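Side-chain contact in A-adding tRNA nucleotidyltransferase (Aquifex aeolicus, PDB 4WBY), which adds the terminal adenosine to tRNAs ending in CC, using ATP and magnesium to complete the CCA 3' end: residues A[316-321]-A[325-330]. Sequence-based numbering, arbitrary orientation.
Sequences EELKKA and YEVYRL
A321 and E326 bring the two backbones closest, their CA atoms 5.9 Å apart, where helix 311-320 gives way to a short turn and helix 324-331 runs back beside it. The axes of 316-320 and 325-330 are nearly antiparallel, at 160°, and approach to 9.7 Å; no direct hydrogen bond links the segments. L330 points at the other helix: its CD1 lies 3.9 Å from L318 CD1, the two leucine side chains running alongside each other with opposite headings, and it also touches the backbone carbonyl of E317. The other methyl, L330 CD2, meets E317 OE2, the glutamate chain lying roughly perpendicular to the leucine. Closer to the turn, A321 CB rests 3.9 Å from V327 CG2, while V327 CG1 faces L318 CD1. This is a helical hairpin of the helical C-terminal part of the chain, probably in the tail of the seahorse-shaped enzyme, far from the ATP-binding residues and the nucleotidyltransferase head; L318 continues onto I352 of helix 349-359, and Y328, facing away from the hairpin partner, reaches helix 380-394. With CG anti to the backbone N (chi1 -173°) and an extended chain beyond it, E326 lies along A321, OE1 3.4 Å from A321 CA. Its other oxygen, OE2, accepts a weak hydrogen bond from a water that also donates to E317 O at 2.7 Å, bridging the helices. R329 NH2 approaches the same E326 OE2 at 3.6 Å, a long salt bridge with the oxygen in the guanidinium plane at its edge. Replacing E326 by alanine would probably lose the packing of the carboxylate arm on A321 and leave the bridging water without its second anchor and R329 without this carboxylate. E317 OE2 lies 4.8 Å from R329 NH2, close enough that the arginine may offset the repulsion between the two glutamates.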
ATOM      1  N   GLU A 316      30.827  -3.857  12.086  1.00 28.22           N
ATOM      2  CA  GLU A 316      32.187  -3.754  12.584  1.00 30.55           C
ATOM      3  C   GLU A 316      33.207  -4.262  11.558  1.00 31.94           C
ATOM      4  O   GLU A 316      34.244  -3.635  11.360  1.00 33.18           O
ATOM      5  CB  GLU A 316      32.322  -4.515  13.902  1.00 33.56           C
ATOM      6  CG  GLU A 316      33.680  -4.366  14.567  1.00 38.73           C
ATOM      7  CD  GLU A 316      33.998  -2.931  14.955  1.00 43.98           C
ATOM      8  OE1 GLU A 316      33.055  -2.143  15.192  1.00 44.85           O
ATOM      9  OE2 GLU A 316      35.198  -2.590  15.023  1.00 47.48           O
ATOM     10  N   GLU A 317      32.911  -5.380  10.897  1.00 30.06           N
ATOM     11  CA  GLU A 317      33.828  -5.935   9.903  1.00 32.93           C
ATOM     12  C   GLU A 317      33.976  -4.994   8.722  1.00 32.05           C
ATOM     13  O   GLU A 317      35.066  -4.831   8.183  1.00 33.02           O
ATOM     14  CB  GLU A 317      33.355  -7.303   9.412  1.00 39.18           C
ATOM     15  CG  GLU A 317      33.625  -8.445  10.369  1.00 45.61           C
ATOM     16  CD  GLU A 317      33.680  -9.784   9.658  1.00 51.58           C
ATOM     17  OE1 GLU A 317      32.746 -10.592   9.838  1.00 55.57           O
ATOM     18  OE2 GLU A 317      34.658 -10.028   8.917  1.00 52.24           O
ATOM     19  N   LEU A 318      32.872  -4.367   8.330  1.00 31.22           N
ATOM     20  CA  LEU A 318      32.887  -3.453   7.196  1.00 31.99           C
ATOM     21  C   LEU A 318      33.681  -2.199   7.547  1.00 32.62           C
ATOM     22  O   LEU A 318      34.415  -1.665   6.712  1.00 34.62           O
ATOM     23  CB  LEU A 318      31.460  -3.092   6.779  1.00 34.63           C
ATOM     24  CG  LEU A 318      31.225  -2.743   5.311  1.00 41.17           C
ATOM     25  CD1 LEU A 318      31.608  -3.905   4.409  1.00 39.00           C
ATOM     26  CD2 LEU A 318      29.769  -2.365   5.103  1.00 46.57           C
ATOM     27  N   LYS A 319      33.537  -1.739   8.789  1.00 32.88           N
ATOM     28  CA  LYS A 319      34.329  -0.616   9.284  1.00 37.45           C
ATOM     29  C   LYS A 319      35.823  -0.901   9.172  1.00 41.78           C
ATOM     30  O   LYS A 319      36.593  -0.065   8.693  1.00 42.86           O
ATOM     31  CB  LYS A 319      33.976  -0.300  10.741  1.00 41.08           C
ATOM     32  CG  LYS A 319      32.653   0.417  10.942  1.00 46.32           C
ATOM     33  CD  LYS A 319      32.344   0.579  12.428  1.00 50.35           C
ATOM     34  CE  LYS A 319      31.065   1.367  12.656  1.00 53.50           C
ATOM     35  NZ  LYS A 319      29.892   0.730  11.995  1.00 54.50           N
ATOM     36  N   LYS A 320      36.223  -2.092   9.610  1.00 42.03           N
ATOM     37  CA  LYS A 320      37.633  -2.464   9.667  1.00 44.37           C
ATOM     38  C   LYS A 320      38.215  -2.816   8.302  1.00 45.58           C
ATOM     39  O   LYS A 320      39.435  -2.839   8.135  1.00 47.79           O
ATOM     40  CB  LYS A 320      37.828  -3.640  10.629  1.00 46.43           C
ATOM     41  CG  LYS A 320      37.638  -3.279  12.094  1.00 50.99           C
ATOM     42  CD  LYS A 320      38.632  -2.208  12.529  1.00 54.35           C
ATOM     43  CE  LYS A 320      38.407  -1.788  13.976  1.00 57.73           C
ATOM     44  NZ  LYS A 320      38.631  -2.906  14.934  1.00 59.81           N
ATOM     45  N   ALA A 321      37.345  -3.096   7.334  1.00 45.68           N
ATOM     46  CA  ALA A 321      37.783  -3.446   5.985  1.00 47.65           C
ATOM     47  C   ALA A 321      38.595  -2.312   5.368  1.00 52.33           C
ATOM     48  O   ALA A 321      38.124  -1.179   5.267  1.00 54.91           O
ATOM     49  CB  ALA A 321      36.589  -3.785   5.105  1.00 46.53           C
ATOM     50  N   TYR A 325      38.342  -4.984  -2.024  1.00 42.21           N
ATOM     51  CA  TYR A 325      37.974  -6.374  -2.261  1.00 41.71           C
ATOM     52  C   TYR A 325      37.344  -6.999  -1.022  1.00 41.51           C
ATOM     53  O   TYR A 325      36.472  -7.856  -1.134  1.00 41.73           O
ATOM     54  CB  TYR A 325      39.190  -7.198  -2.702  1.00 43.05           C
ATOM     55  CG  TYR A 325      38.889  -8.676  -2.824  1.00 45.73           C
ATOM     56  CD1 TYR A 325      38.116  -9.162  -3.872  1.00 49.07           C
ATOM     57  CD2 TYR A 325      39.365  -9.582  -1.884  1.00 47.05           C
ATOM     58  CE1 TYR A 325      37.828 -10.513  -3.985  1.00 51.87           C
ATOM     59  CE2 TYR A 325      39.082 -10.935  -1.989  1.00 51.35           C
ATOM     60  CZ  TYR A 325      38.313 -11.394  -3.040  1.00 53.74           C
ATOM     61  OH  TYR A 325      38.030 -12.737  -3.151  1.00 55.43           O
ATOM     62  N   GLU A 326      37.782  -6.572   0.157  1.00 40.80           N
ATOM     63  CA  GLU A 326      37.204  -7.096   1.391  1.00 39.92           C
ATOM     64  C   GLU A 326      35.770  -6.600   1.541  1.00 36.27           C
ATOM     65  O   GLU A 326      34.879  -7.351   1.945  1.00 33.19           O
ATOM     66  CB  GLU A 326      38.045  -6.695   2.605  1.00 44.71           C
ATOM     67  CG  GLU A 326      37.598  -7.349   3.904  1.00 51.34           C
ATOM     68  CD  GLU A 326      38.621  -7.206   5.017  1.00 60.56           C
ATOM     69  OE1 GLU A 326      39.435  -6.257   4.967  1.00 63.70           O
ATOM     70  OE2 GLU A 326      38.614  -8.050   5.939  1.00 64.34           O
ATOM     71  N   VAL A 327      35.553  -5.331   1.214  1.00 34.40           N
ATOM     72  CA  VAL A 327      34.209  -4.766   1.214  1.00 32.19           C
ATOM     73  C   VAL A 327      33.329  -5.559   0.251  1.00 31.48           C
ATOM     74  O   VAL A 327      32.200  -5.941   0.583  1.00 31.14           O
ATOM     75  CB  VAL A 327      34.223  -3.273   0.821  1.00 32.46           C
ATOM     76  CG1 VAL A 327      32.810  -2.731   0.706  1.00 31.72           C
ATOM     77  CG2 VAL A 327      35.018  -2.460   1.840  1.00 33.78           C
ATOM     78  N   TYR A 328      33.868  -5.831  -0.936  1.00 32.11           N
ATOM     79  CA  TYR A 328      33.147  -6.594  -1.950  1.00 32.01           C
ATOM     80  C   TYR A 328      32.780  -7.988  -1.451  1.00 33.84           C
ATOM     81  O   TYR A 328      31.649  -8.436  -1.632  1.00 32.68           O
ATOM     82  CB  TYR A 328      33.981  -6.685  -3.233  1.00 32.67           C
ATOM     83  CG  TYR A 328      33.549  -7.762  -4.207  1.00 36.71           C
ATOM     84  CD1 TYR A 328      32.509  -7.546  -5.104  1.00 37.50           C
ATOM     85  CD2 TYR A 328      34.198  -8.990  -4.244  1.00 39.75           C
ATOM     86  CE1 TYR A 328      32.121  -8.528  -6.000  1.00 42.03           C
ATOM     87  CE2 TYR A 328      33.815  -9.978  -5.136  1.00 43.81           C
ATOM     88  CZ  TYR A 328      32.777  -9.741  -6.010  1.00 45.45           C
ATOM     89  OH  TYR A 328      32.400 -10.725  -6.899  1.00 50.59           O
ATOM     90  N   ARG A 329      33.736  -8.664  -0.818  1.00 35.14           N
ATOM     91  CA  ARG A 329      33.513 -10.018  -0.313  1.00 34.63           C
ATOM     92  C   ARG A 329      32.441 -10.048   0.774  1.00 32.02           C
ATOM     93  O   ARG A 329      31.624 -10.969   0.834  1.00 33.83           O
ATOM     94  CB  ARG A 329      34.821 -10.610   0.220  1.00 36.90           C
ATOM     95  CG  ARG A 329      34.708 -12.046   0.706  1.00 43.68           C
ATOM     96  CD  ARG A 329      35.975 -12.478   1.430  1.00 49.23           C
ATOM     97  NE  ARG A 329      36.382 -11.487   2.422  1.00 52.21           N
ATOM     98  CZ  ARG A 329      35.881 -11.405   3.651  1.00 51.57           C
ATOM     99  NH1 ARG A 329      34.949 -12.261   4.047  1.00 50.39           N
ATOM    100  NH2 ARG A 329      36.310 -10.465   4.483  1.00 52.22           N
ATOM    101  N   LEU A 330      32.442  -9.034   1.631  1.00 31.11           N
ATOM    102  CA  LEU A 330      31.463  -8.944   2.713  1.00 29.66           C
ATOM    103  C   LEU A 330      30.055  -8.616   2.214  1.00 27.36           C
ATOM    104  O   LEU A 330      29.064  -9.079   2.787  1.00 27.67           O
ATOM    105  CB  LEU A 330      31.905  -7.893   3.737  1.00 31.64           C
ATOM    106  CG  LEU A 330      33.108  -8.278   4.601  1.00 30.77           C
ATOM    107  CD1 LEU A 330      33.656  -7.062   5.333  1.00 30.97           C
ATOM    108  CD2 LEU A 330      32.725  -9.372   5.587  1.00 30.40           C
TER
HETATM  109  O   HOH W   1      37.350  -6.191   7.951  1.00 51.85           O